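Side-chain contacts in alpha-catenin-like protein hmp-1 (Caenorhabditis elegans, PDB 5H5M), which joins a cadherin-catenin complex at adherens junctions, binds beta-catenin and actin filaments, and is required for cell migration and cell shape changes in body enclosure and elongation: residues Y147-F152 with Q192-A197; P129-I134 with A219-V224; S120-D125 with V160-L165; A46-A51 with R113-H118. One frame throughout, in Å; residues are numbered along the deposited sequence.

Contact 1 (Y147-F152 with Q192-A197); sequences YRSKMF and QVAQAA
Phe152 and Ser149 of helix 142-166 meet Val193 and Ala194 of helix 173-202 in an antiparallel pair of the all-helical M domain. The short axes run 9.8 Å apart at an angle of 170°. At Ser149 and Ala194 the chains come close, with the Ser149 CA and Ala194 CA atoms 5.4 Å apart. The small size of both residues is consistent with this close approach. Ser149 OG lies 3.5 Å from Ala194 CB, a van der Waals touch. One turn on, Phe152 reaches across the groove. With chi1 at 165°, its ring swings away from the backbone N and toward Val193. There the far end of the ring rests obliquely on the valine, with Phe152 CZ 3.7 Å from Val193 CG1. Phe152 CE2 touches Val193 CB as well, at 3.8 Å. The valine lies roughly perpendicular to the phenylalanine. Two further helices pack against this pair. Phe152 makes a T-shaped (edge-to-face) pair with Trp220 of helix 207-233. If Phe152 were an alanine, Trp220 would probably lose its ring partner and a gap would open beside Val193. Val193 also touches Leu130 of helix 128-137.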
loop_
_atom_site.group_PDB
_atom_site.type_symbol
_atom_site.label_atom_id
_atom_site.label_comp_id
_atom_site.label_asym_id
_atom_site.label_seq_id
_atom_site.Cartn_x
_atom_site.Cartn_y
_atom_site.Cartn_z
ATOM N N TYR A 147 21.782 -1.504 -15.467
ATOM C CA TYR A 147 21.393 -1.094 -14.123
ATOM C C TYR A 147 19.885 -0.858 -14.051
ATOM O O TYR A 147 19.204 -1.392 -13.173
ATOM C CB TYR A 147 22.145 0.168 -13.691
ATOM C CG TYR A 147 21.687 0.697 -12.350
ATOM C CD1 TYR A 147 22.002 0.026 -11.174
ATOM C CD2 TYR A 147 20.926 1.854 -12.260
ATOM C CE1 TYR A 147 21.576 0.499 -9.945
ATOM C CE2 TYR A 147 20.497 2.335 -11.034
ATOM C CZ TYR A 147 20.825 1.653 -9.881
ATOM O OH TYR A 147 20.401 2.126 -8.660
ATOM N N ARG A 148 19.367 -0.062 -14.983
ATOM C CA ARG A 148 17.941 0.248 -15.013
ATOM C C ARG A 148 17.113 -0.992 -15.349
ATOM O O ARG A 148 15.964 -1.106 -14.928
ATOM C CB ARG A 148 17.653 1.367 -16.016
ATOM C CG ARG A 148 18.221 2.719 -15.616
ATOM C CD ARG A 148 17.732 3.139 -14.242
ATOM N NE ARG A 148 18.380 4.365 -13.782
ATOM C CZ ARG A 148 18.161 4.924 -12.596
ATOM N NH1 ARG A 148 17.306 4.367 -11.750
ATOM N NH2 ARG A 148 18.794 6.038 -12.256
ATOM N N SER A 149 17.699 -1.911 -16.114
ATOM C CA SER A 149 17.060 -3.194 -16.394
ATOM C C SER A 149 16.846 -3.966 -15.100
ATOM O O SER A 149 15.757 -4.478 -14.840
ATOM C CB SER A 149 17.903 -4.025 -17.366
ATOM O OG SER A 149 17.375 -5.328 -17.516
ATOM N N LYS A 150 17.897 -4.037 -14.293
ATOM C CA LYS A 150 17.846 -4.723 -13.009
ATOM C C LYS A 150 16.810 -4.090 -12.085
ATOM O O LYS A 150 16.013 -4.789 -11.459
ATOM C CB LYS A 150 19.227 -4.708 -12.353
ATOM C CG LYS A 150 19.272 -5.308 -10.961
ATOM C CD LYS A 150 20.682 -5.236 -10.390
ATOM C CE LYS A 150 20.733 -5.743 -8.960
ATOM N NZ LYS A 150 22.112 -5.667 -8.399
ATOM N N MET A 151 16.821 -2.763 -12.006
ATOM C CA MET A 151 15.884 -2.036 -11.158
ATOM C C MET A 151 14.445 -2.221 -11.624
ATOM O O MET A 151 13.546 -2.430 -10.808
ATOM C CB MET A 151 16.235 -0.546 -11.118
ATOM C CG MET A 151 17.615 -0.262 -10.555
ATOM S SD MET A 151 17.897 -1.094 -8.978
ATOM C CE MET A 151 16.633 -0.334 -7.961
ATOM N N PHE A 152 14.229 -2.140 -12.935
ATOM C CA PHE A 152 12.900 -2.348 -13.498
ATOM C C PHE A 152 12.360 -3.740 -13.159
ATOM O O PHE A 152 11.188 -3.888 -12.808
ATOM C CB PHE A 152 12.913 -2.159 -15.016
ATOM C CG PHE A 152 11.690 -2.704 -15.697
ATOM C CD1 PHE A 152 10.502 -1.989 -15.690
ATOM C CD2 PHE A 152 11.724 -3.934 -16.335
ATOM C CE1 PHE A 152 9.369 -2.488 -16.313
ATOM C CE2 PHE A 152 10.594 -4.440 -16.953
ATOM C CZ PHE A 152 9.414 -3.716 -16.943
ATOM N N GLN A 192 10.868 -9.741 -20.693
ATOM C CA GLN A 192 10.868 -9.486 -22.127
ATOM C C GLN A 192 11.010 -7.996 -22.400
ATOM O O GLN A 192 11.692 -7.594 -23.344
ATOM C CB GLN A 192 9.591 -10.030 -22.770
ATOM C CG GLN A 192 9.367 -11.511 -22.520
ATOM C CD GLN A 192 8.036 -12.002 -23.061
ATOM O OE1 GLN A 192 7.238 -11.223 -23.580
ATOM N NE2 GLN A 192 7.792 -13.301 -22.938
ATOM N N VAL A 193 10.361 -7.183 -21.570
ATOM C CA VAL A 193 10.495 -5.732 -21.650
ATOM C C VAL A 193 11.948 -5.334 -21.420
ATOM O O VAL A 193 12.498 -4.507 -22.146
ATOM C CB VAL A 193 9.594 -5.012 -20.624
ATOM C CG1 VAL A 193 9.898 -3.517 -20.598
ATOM C CG2 VAL A 193 8.130 -5.254 -20.938
ATOM N N ALA A 194 12.569 -5.941 -20.413
ATOM C CA ALA A 194 13.975 -5.690 -20.110
ATOM C C ALA A 194 14.867 -6.009 -21.307
ATOM O O ALA A 194 15.695 -5.193 -21.706
ATOM C CB ALA A 194 14.409 -6.498 -18.896
ATOM N N GLN A 195 14.683 -7.194 -21.881
ATOM C CA GLN A 195 15.478 -7.630 -23.026
ATOM C C GLN A 195 15.273 -6.748 -24.256
ATOM O O GLN A 195 16.206 -6.531 -25.028
ATOM C CB GLN A 195 15.157 -9.086 -23.374
ATOM C CG GLN A 195 15.631 -10.081 -22.329
ATOM C CD GLN A 195 17.117 -9.962 -22.040
ATOM O OE1 GLN A 195 17.929 -9.789 -22.950
ATOM N NE2 GLN A 195 17.479 -10.047 -20.767
ATOM N N ALA A 196 14.053 -6.246 -24.438
ATOM C CA ALA A 196 13.757 -5.343 -25.548
ATOM C C ALA A 196 14.592 -4.068 -25.449
ATOM O O ALA A 196 15.001 -3.500 -26.462
ATOM C CB ALA A 196 12.276 -5.003 -25.579
ATOM N N ALA A 197 14.842 -3.629 -24.220
ATOM C CA ALA A 197 15.647 -2.437 -23.977
ATOM C C ALA A 197 17.123 -2.723 -24.223
ATOM O O ALA A 197 17.847 -1.879 -24.748
ATOM C CB ALA A 197 15.431 -1.929 -22.559
#

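Contact 2 (P129-I134 with A219-V224); sequences PLILLI and AWFDKV
Leu130 points its CD2 methyl into the angle between two aromatic side chains, Trp220 and Phe221. The trans first torsion of Leu130 (chi1 -178°) sends its branched end across toward helix 207-233. Leu130 CD2 sits over one face of the Phe221 ring, 4.2 Å from the ring centroid and 21° off the normal. This is a CH-pi contact, placed toward the rim rather than over the middle. The closest ring atom is Phe221 CZ, 3.9 Å from Leu130 CD2. The same methyl meets Trp220 on its five-membered ring, with Leu130 CD2 3.6 Å from Trp220 CD1. That approach is oblique to the indole.

Ile131 takes a different side of the phenylalanine. Its CD1 methyl lies near the plane of the Phe221 ring, at the edge, 4.1 Å from Phe221 CE2. Phe221 is therefore met over a face by one residue and at its edge by the next. Replacing Phe221 with a serine is likely to strip the Leu130 and Ile131 methyls of their aromatic partner and open a gap between the helices. Within its own helix, Val224 CG2 lies 3.4 Å above the plane of the Trp220 indole, toward its rim. Arg127 adds a cation-pi contact to Phe221.

The short axes are nearly antiparallel, at 175°, but 12.2 Å apart. The two aromatic side chains, with Leu130 and Ile131, span that width. This methyl-on-aromatic packing is that of the core of a four-helix bundle, as in the vinculin/alpha-catenin family.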
loop_
_atom_site.group_PDB
_atom_site.type_symbol
_atom_site.label_atom_id
_atom_site.label_comp_id
_atom_site.label_asym_id
_atom_site.label_seq_id
_atom_site.Cartn_x
_atom_site.Cartn_y
_atom_site.Cartn_z
ATOM N N PRO A 129 10.604 3.820 -13.459
ATOM C CA PRO A 129 11.607 2.775 -13.704
ATOM C C PRO A 129 11.730 2.348 -15.169
ATOM O O PRO A 129 12.847 2.127 -15.635
ATOM C CB PRO A 129 11.111 1.605 -12.851
ATOM C CG PRO A 129 10.329 2.240 -11.762
ATOM C CD PRO A 129 9.662 3.429 -12.390
ATOM N N LEU A 130 10.608 2.238 -15.878
ATOM C CA LEU A 130 10.643 1.856 -17.286
ATOM C C LEU A 130 11.120 3.011 -18.162
ATOM O O LEU A 130 11.853 2.804 -19.127
ATOM C CB LEU A 130 9.269 1.377 -17.756
ATOM C CG LEU A 130 9.228 0.904 -19.211
ATOM C CD1 LEU A 130 10.319 -0.126 -19.463
ATOM C CD2 LEU A 130 7.861 0.339 -19.572
ATOM N N ILE A 131 10.699 4.225 -17.820
ATOM C CA ILE A 131 11.103 5.412 -18.563
ATOM C C ILE A 131 12.614 5.609 -18.507
ATOM O O ILE A 131 13.250 5.872 -19.527
ATOM C CB ILE A 131 10.397 6.674 -18.031
ATOM C CG1 ILE A 131 8.893 6.579 -18.284
ATOM C CG2 ILE A 131 10.961 7.926 -18.685
ATOM C CD1 ILE A 131 8.539 6.335 -19.736
ATOM N N LEU A 132 13.187 5.468 -17.316
ATOM C CA LEU A 132 14.633 5.581 -17.159
ATOM C C LEU A 132 15.351 4.482 -17.936
ATOM O O LEU A 132 16.439 4.700 -18.474
ATOM C CB LEU A 132 15.025 5.526 -15.681
ATOM C CG LEU A 132 14.659 6.754 -14.845
ATOM C CD1 LEU A 132 15.171 6.608 -13.419
ATOM C CD2 LEU A 132 15.197 8.027 -15.487
ATOM N N LEU A 133 14.738 3.303 -17.994
ATOM C CA LEU A 133 15.301 2.189 -18.747
ATOM C C LEU A 133 15.346 2.517 -20.237
ATOM O O LEU A 133 16.392 2.398 -20.875
ATOM C CB LEU A 133 14.494 0.908 -18.509
ATOM C CG LEU A 133 14.920 -0.337 -19.290
ATOM C CD1 LEU A 133 16.399 -0.618 -19.106
ATOM C CD2 LEU A 133 14.093 -1.551 -18.874
ATOM N N ILE A 134 14.207 2.941 -20.776
ATOM C CA ILE A 134 14.085 3.261 -22.194
ATOM C C ILE A 134 15.032 4.382 -22.617
ATOM O O ILE A 134 15.668 4.300 -23.667
ATOM C CB ILE A 134 12.636 3.662 -22.548
ATOM C CG1 ILE A 134 11.685 2.503 -22.257
ATOM C CG2 ILE A 134 12.524 4.083 -24.005
ATOM C CD1 ILE A 134 10.268 2.747 -22.710
ATOM N N ALA A 219 2.394 -2.059 -24.000
ATOM C CA ALA A 219 1.751 -3.255 -23.473
ATOM C C ALA A 219 1.941 -3.328 -21.961
ATOM O O ALA A 219 1.027 -3.708 -21.229
ATOM C CB ALA A 219 2.302 -4.504 -24.142
ATOM N N TRP A 220 3.129 -2.947 -21.504
ATOM C CA TRP A 220 3.442 -2.958 -20.082
ATOM C C TRP A 220 2.587 -1.954 -19.314
ATOM O O TRP A 220 1.931 -2.309 -18.332
ATOM C CB TRP A 220 4.927 -2.663 -19.854
ATOM C CG TRP A 220 5.281 -2.577 -18.404
ATOM C CD1 TRP A 220 5.384 -1.443 -17.648
ATOM C CD2 TRP A 220 5.559 -3.671 -17.525
ATOM N NE1 TRP A 220 5.719 -1.765 -16.357
ATOM C CE2 TRP A 220 5.833 -3.128 -16.253
ATOM C CE3 TRP A 220 5.610 -5.059 -17.690
ATOM C CZ2 TRP A 220 6.150 -3.922 -15.154
ATOM C CZ3 TRP A 220 5.929 -5.849 -16.596
ATOM C CH2 TRP A 220 6.193 -5.279 -15.345
ATOM N N PHE A 221 2.596 -0.703 -19.764
ATOM C CA PHE A 221 1.843 0.354 -19.094
ATOM C C PHE A 221 0.334 0.111 -19.130
ATOM O O PHE A 221 -0.383 0.539 -18.228
ATOM C CB PHE A 221 2.169 1.717 -19.711
ATOM C CG PHE A 221 3.455 2.314 -19.213
ATOM C CD1 PHE A 221 3.903 2.050 -17.928
ATOM C CD2 PHE A 221 4.217 3.138 -20.028
ATOM C CE1 PHE A 221 5.087 2.600 -17.463
ATOM C CE2 PHE A 221 5.401 3.689 -19.569
ATOM C CZ PHE A 221 5.836 3.420 -18.285
ATOM N N ASP A 222 -0.147 -0.573 -20.166
ATOM C CA ASP A 222 -1.561 -0.939 -20.238
ATOM C C ASP A 222 -1.931 -1.947 -19.150
ATOM O O ASP A 222 -2.994 -1.846 -18.538
ATOM C CB ASP A 222 -1.912 -1.514 -21.613
ATOM C CG ASP A 222 -1.930 -0.458 -22.708
ATOM O OD1 ASP A 222 -1.924 0.748 -22.383
ATOM O OD2 ASP A 222 -1.959 -0.841 -23.898
ATOM N N LYS A 223 -1.051 -2.918 -18.917
ATOM C CA LYS A 223 -1.297 -3.953 -17.916
ATOM C C LYS A 223 -1.162 -3.410 -16.496
ATOM O O LYS A 223 -1.943 -3.768 -15.614
ATOM C CB LYS A 223 -0.340 -5.132 -18.103
ATOM C CG LYS A 223 -0.463 -5.857 -19.430
ATOM C CD LYS A 223 -1.805 -6.540 -19.575
ATOM C CE LYS A 223 -1.890 -7.298 -20.890
ATOM N NZ LYS A 223 -3.223 -7.933 -21.072
ATOM N N VAL A 224 -0.169 -2.552 -16.277
ATOM C CA VAL A 224 0.028 -1.936 -14.968
ATOM C C VAL A 224 -1.167 -1.051 -14.603
ATOM O O VAL A 224 -1.626 -1.051 -13.460
ATOM C CB VAL A 224 1.331 -1.106 -14.923
ATOM C CG1 VAL A 224 1.346 -0.174 -13.712
ATOM C CG2 VAL A 224 2.542 -2.026 -14.911
#

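Contact 3 (S120-D125 with V160-L165); sequences SDAFLD and VSVARL
Ala122 and Phe123 meet Val162 where helix 92-122 runs out beside helix 142-166. Just before them, Asp121 turns its carboxylate to two arginines: OD2 forms a salt bridge with Arg55 NH1 and OD1 one with Arg286 NH1.

Ala122 is the first residue to touch the other helix. Its CB points at the valine, and Ala122 CB lies 3.9 Å from Val162 CG2. The nearest CA atoms, those of Ala122 and Val162, are 7.3 Å apart. Val162 offers both methyls. Its chi1 of 170° spreads CG1 and CG2 as a fork facing helix 92-122, and each prong meets one of two successive residues. CG2 takes the alanine and CG1 the phenylalanine.

This is a junction of the all-helical M domain, where one long helix stops and the chain bends toward helix 128-137. Phe123 is where the helical backbone is left. Its CB does not aim straight at Val162. A chi1 of -68° brings the ring round to helix 142-166, past the methyl of Ala122. Val162 CG1 reaches the ring at its edge, near the ring plane, 4.1 Å from Phe123 CE1. The two side chains lie alongside and point opposite ways, which is how the methyl comes to meet the rim instead of a face. All three touching residues are buried. The Phe123 ring also packs on Leu227, Thr228 and Leu231 of helix 207-233.

Further on, Asp125 precedes the next helix: its OD2 is hydrogen-bonded to Thr128 OG1, and its OD1 caps Arg127 N through a weak bond.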
loop_
_atom_site.group_PDB
_atom_site.type_symbol
_atom_site.label_atom_id
_atom_site.label_comp_id
_atom_site.label_asym_id
_atom_site.label_seq_id
_atom_site.Cartn_x
_atom_site.Cartn_y
_atom_site.Cartn_z
ATOM N N SER A 120 0.912 0.980 -1.078
ATOM C CA SER A 120 1.394 2.353 -0.975
ATOM C C SER A 120 2.828 2.470 -1.488
ATOM O O SER A 120 3.135 3.363 -2.275
ATOM C CB SER A 120 1.301 2.847 0.474
ATOM O OG SER A 120 1.767 4.180 0.604
ATOM N N ASP A 121 3.696 1.558 -1.053
ATOM C CA ASP A 121 5.098 1.564 -1.473
ATOM C C ASP A 121 5.279 1.187 -2.943
ATOM O O ASP A 121 5.979 1.872 -3.688
ATOM C CB ASP A 121 5.928 0.604 -0.609
ATOM C CG ASP A 121 6.049 1.063 0.835
ATOM O OD1 ASP A 121 5.861 2.269 1.100
ATOM O OD2 ASP A 121 6.342 0.215 1.707
ATOM N N ALA A 122 4.645 0.095 -3.352
ATOM C CA ALA A 122 4.932 -0.517 -4.646
ATOM C C ALA A 122 4.398 0.280 -5.832
ATOM O O ALA A 122 4.954 0.210 -6.927
ATOM C CB ALA A 122 4.376 -1.933 -4.683
ATOM N N PHE A 123 3.330 1.042 -5.614
ATOM C CA PHE A 123 2.640 1.703 -6.718
ATOM C C PHE A 123 2.719 3.227 -6.665
ATOM O O PHE A 123 1.980 3.912 -7.374
ATOM C CB PHE A 123 1.174 1.256 -6.760
ATOM C CG PHE A 123 1.001 -0.189 -7.140
ATOM C CD1 PHE A 123 1.145 -1.193 -6.191
ATOM C CD2 PHE A 123 0.721 -0.547 -8.451
ATOM C CE1 PHE A 123 1.006 -2.528 -6.540
ATOM C CE2 PHE A 123 0.578 -1.880 -8.808
ATOM C CZ PHE A 123 0.723 -2.873 -7.852
ATOM N N LEU A 124 3.619 3.762 -5.845
ATOM C CA LEU A 124 3.771 5.213 -5.762
ATOM C C LEU A 124 4.411 5.783 -7.027
ATOM O O LEU A 124 4.286 6.974 -7.302
ATOM C CB LEU A 124 4.582 5.616 -4.519
ATOM C CG LEU A 124 6.092 5.392 -4.361
ATOM C CD1 LEU A 124 6.915 6.467 -5.060
ATOM C CD2 LEU A 124 6.446 5.358 -2.879
ATOM N N ASP A 125 5.097 4.940 -7.792
ATOM C CA ASP A 125 5.728 5.386 -9.032
ATOM C C ASP A 125 5.939 4.223 -9.991
ATOM O O ASP A 125 6.990 3.584 -9.986
ATOM C CB ASP A 125 7.061 6.079 -8.737
ATOM C CG ASP A 125 7.648 6.765 -9.959
ATOM O OD1 ASP A 125 7.026 6.711 -11.042
ATOM O OD2 ASP A 125 8.729 7.378 -9.829
ATOM N N VAL A 160 4.109 -7.410 -8.636
ATOM C CA VAL A 160 3.520 -8.726 -8.840
ATOM C C VAL A 160 3.243 -9.390 -7.494
ATOM O O VAL A 160 2.140 -9.870 -7.241
ATOM C CB VAL A 160 4.433 -9.633 -9.696
ATOM C CG1 VAL A 160 4.031 -11.095 -9.553
ATOM C CG2 VAL A 160 4.382 -9.202 -11.161
ATOM N N SER A 161 4.253 -9.391 -6.633
ATOM C CA SER A 161 4.145 -9.974 -5.303
ATOM C C SER A 161 3.069 -9.293 -4.460
ATOM O O SER A 161 2.271 -9.961 -3.803
ATOM C CB SER A 161 5.495 -9.896 -4.587
ATOM O OG SER A 161 5.382 -10.323 -3.243
ATOM N N VAL A 162 3.055 -7.965 -4.481
ATOM C CA VAL A 162 2.077 -7.190 -3.723
ATOM C C VAL A 162 0.654 -7.448 -4.225
ATOM O O VAL A 162 -0.279 -7.580 -3.427
ATOM C CB VAL A 162 2.391 -5.678 -3.792
ATOM C CG1 VAL A 162 1.249 -4.858 -3.215
ATOM C CG2 VAL A 162 3.690 -5.377 -3.056
ATOM N N ALA A 163 0.494 -7.529 -5.543
ATOM C CA ALA A 163 -0.806 -7.830 -6.138
ATOM C C ALA A 163 -1.361 -9.157 -5.622
ATOM O O ALA A 163 -2.536 -9.253 -5.268
ATOM C CB ALA A 163 -0.704 -7.860 -7.658
ATOM N N ARG A 164 -0.510 -10.176 -5.581
ATOM C CA ARG A 164 -0.929 -11.496 -5.123
ATOM C C ARG A 164 -1.197 -11.511 -3.622
ATOM O O ARG A 164 -2.087 -12.223 -3.154
ATOM C CB ARG A 164 0.123 -12.547 -5.490
ATOM C CG ARG A 164 0.170 -12.845 -6.983
ATOM C CD ARG A 164 1.412 -13.637 -7.379
ATOM N NE ARG A 164 1.353 -14.048 -8.778
ATOM C CZ ARG A 164 2.412 -14.375 -9.513
ATOM N NH1 ARG A 164 3.629 -14.335 -8.987
ATOM N NH2 ARG A 164 2.254 -14.734 -10.779
ATOM N N LEU A 165 -0.433 -10.720 -2.875
ATOM C CA LEU A 165 -0.613 -10.617 -1.429
ATOM C C LEU A 165 -1.962 -9.977 -1.107
ATOM O O LEU A 165 -2.626 -10.350 -0.140
ATOM C CB LEU A 165 0.531 -9.811 -0.800
ATOM C CG LEU A 165 0.536 -9.588 0.718
ATOM C CD1 LEU A 165 0.999 -10.834 1.444
ATOM C CD2 LEU A 165 1.410 -8.393 1.099
#

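Contact 4 (A46-A51 with R113-H118)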
loop_
_atom_site.group_PDB
_atom_site.type_symbol
_atom_site.label_atom_id
_atom_site.label_comp_id
_atom_site.label_asym_id
_atom_site.label_seq_id
_atom_site.Cartn_x
_atom_site.Cartn_y
_atom_site.Cartn_z
ATOM N N ALA A 46 -0.132 -14.457 10.533
ATOM C CA ALA A 46 1.294 -14.509 10.822
ATOM C C ALA A 46 2.128 -14.391 9.546
ATOM O O ALA A 46 3.176 -13.750 9.545
ATOM C CB ALA A 46 1.635 -15.794 11.563
ATOM N N SER A 47 1.660 -15.013 8.468
ATOM C CA SER A 47 2.362 -14.965 7.189
ATOM C C SER A 47 2.462 -13.527 6.695
ATOM O O SER A 47 3.477 -13.110 6.140
ATOM C CB SER A 47 1.653 -15.835 6.147
ATOM O OG SER A 47 1.737 -17.211 6.478
ATOM N N ILE A 48 1.393 -12.774 6.912
ATOM C CA ILE A 48 1.357 -11.368 6.558
ATOM C C ILE A 48 2.250 -10.566 7.500
ATOM O O ILE A 48 3.057 -9.748 7.057
ATOM C CB ILE A 48 -0.089 -10.840 6.591
ATOM C CG1 ILE A 48 -0.869 -11.408 5.402
ATOM C CG2 ILE A 48 -0.121 -9.325 6.589
ATOM C CD1 ILE A 48 -2.335 -11.033 5.384
ATOM N N ALA A 49 2.117 -10.823 8.798
ATOM C CA ALA A 49 2.931 -10.149 9.805
ATOM C C ALA A 49 4.423 -10.412 9.607
ATOM O O ALA A 49 5.238 -9.492 9.700
ATOM C CB ALA A 49 2.504 -10.582 11.207
ATOM N N ASP A 50 4.775 -11.665 9.330
ATOM C CA ASP A 50 6.177 -12.066 9.238
ATOM C C ASP A 50 6.725 -12.042 7.819
ATOM O O ASP A 50 7.618 -12.818 7.482
ATOM C CB ASP A 50 6.374 -13.463 9.825
ATOM C CG ASP A 50 6.113 -13.508 11.312
ATOM O OD1 ASP A 50 6.355 -12.486 11.988
ATOM O OD2 ASP A 50 5.666 -14.563 11.806
ATOM N N ALA A 51 6.188 -11.162 6.985
ATOM C CA ALA A 51 6.835 -10.847 5.723
ATOM C C ALA A 51 7.919 -9.818 6.020
ATOM O O ALA A 51 7.696 -8.898 6.807
ATOM C CB ALA A 51 5.835 -10.319 4.708
ATOM N N ARG A 113 -4.550 -2.979 6.335
ATOM C CA ARG A 113 -3.624 -1.859 6.235
ATOM C C ARG A 113 -2.187 -2.335 6.052
ATOM O O ARG A 113 -1.329 -1.578 5.595
ATOM C CB ARG A 113 -3.745 -0.957 7.465
ATOM C CG ARG A 113 -5.054 -0.181 7.495
ATOM C CD ARG A 113 -5.115 0.827 8.630
ATOM N NE ARG A 113 -6.363 1.589 8.592
ATOM C CZ ARG A 113 -6.621 2.646 9.354
ATOM N NH1 ARG A 113 -5.715 3.077 10.222
ATOM N NH2 ARG A 113 -7.785 3.274 9.249
ATOM N N ALA A 114 -1.929 -3.594 6.403
ATOM C CA ALA A 114 -0.636 -4.200 6.118
ATOM C C ALA A 114 -0.491 -4.382 4.611
ATOM O O ALA A 114 0.584 -4.179 4.047
ATOM C CB ALA A 114 -0.485 -5.535 6.842
ATOM N N ILE A 115 -1.588 -4.767 3.965
ATOM C CA ILE A 115 -1.612 -4.899 2.514
ATOM C C ILE A 115 -1.512 -3.517 1.861
ATOM O O ILE A 115 -0.800 -3.337 0.871
ATOM C CB ILE A 115 -2.889 -5.645 2.038
ATOM C CG1 ILE A 115 -2.600 -7.139 1.849
ATOM C CG2 ILE A 115 -3.412 -5.072 0.732
ATOM C CD1 ILE A 115 -2.053 -7.843 3.079
ATOM N N VAL A 116 -2.204 -2.537 2.432
ATOM C CA VAL A 116 -2.154 -1.175 1.907
ATOM C C VAL A 116 -0.749 -0.587 2.059
ATOM O O VAL A 116 -0.309 0.194 1.214
ATOM C CB VAL A 116 -3.194 -0.269 2.594
ATOM C CG1 VAL A 116 -3.096 1.154 2.081
ATOM C CG2 VAL A 116 -4.592 -0.812 2.354
ATOM N N ASP A 117 -0.040 -0.981 3.119
ATOM C CA ASP A 117 1.375 -0.629 3.271
ATOM C C ASP A 117 2.171 -0.990 2.023
ATOM O O ASP A 117 2.962 -0.192 1.520
ATOM C CB ASP A 117 2.004 -1.341 4.470
ATOM C CG ASP A 117 1.756 -0.629 5.778
ATOM O OD1 ASP A 117 1.672 -1.325 6.808
ATOM O OD2 ASP A 117 1.653 0.616 5.786
ATOM N N HIS A 118 1.956 -2.212 1.546
ATOM C CA HIS A 118 2.649 -2.724 0.376
ATOM C C HIS A 118 2.205 -2.004 -0.894
ATOM O O HIS A 118 3.035 -1.640 -1.725
ATOM C CB HIS A 118 2.419 -4.233 0.248
ATOM C CG HIS A 118 3.092 -5.040 1.319
ATOM N ND1 HIS A 118 2.621 -5.093 2.614
ATOM C CD2 HIS A 118 4.201 -5.812 1.288
ATOM C CE1 HIS A 118 3.414 -5.867 3.335
ATOM N NE2 HIS A 118 4.380 -6.317 2.556
#
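Ile48 carries the contact from its side, using two separate methyls. Its CG2 branch meets a small partner, with Ile48 CG2 3.8 Å from Ala114 CB. The longer branch goes on to Ile115, and the two CD1 methyls, Ile48 CD1 and Ile115 CD1, are 3.9 Å apart. The isoleucine side chains meet nearly perpendicular to each other. A chi1 of -72° at Ile48 parts its two branches, so that they reach neighbouring residues of helix 92-122.

The next layer is polar and sits one turn further along. His118 ND1 donates to Ala114 O at 2.7 Å, with an N-H...O angle of 158°. The oxygen lies in the imidazole plane, while the donor is tilted 27° from the carbonyl plane. The other ring nitrogen, NE2, is hydrogen-bonded to Ser53 OG. Holding both nitrogens probably fixes the rotation of the ring.

Helix 27-49 ends here, and Ile48 O is hydrogen-bonded to Thr54 OG1 in the turn beyond. Ala49 and Ala114 both rest on Ile62 of helix 56-80.

The close contacts between the segments are all between methyl groups, at van der Waals range. The imidazole is buried beside them. Since ND1 donates to a carbonyl, a neutral ring would probably present NE2 as an acceptor to Ser53, and the histidine could then sit among apolar groups with neither nitrogen left unmet.

Contacts 1 and 2 touch, with centres about 10 Å apart: Val193 CG1 lies 3.6 Å from Leu130 CD1. Their four segments lie on helices 128-137, 142-166, 173-202 and 207-233, and contact 1 is nested in the loop that contact 2 closes. Contacts 3 and 4 share helix 92-122 and have centres about 12 Å apart. They touch directly: Val162 CG1 lies 3.7 Å from His118 CB. Contact 3 links the two pairs, since it shares helix 142-166 with contact 1 and adjoins contact 2 in sequence. Contacts 1 and 4 are the farthest apart, about 28 Å between centres, and do not touch. All four contacts lie in the helical interior of the M domain.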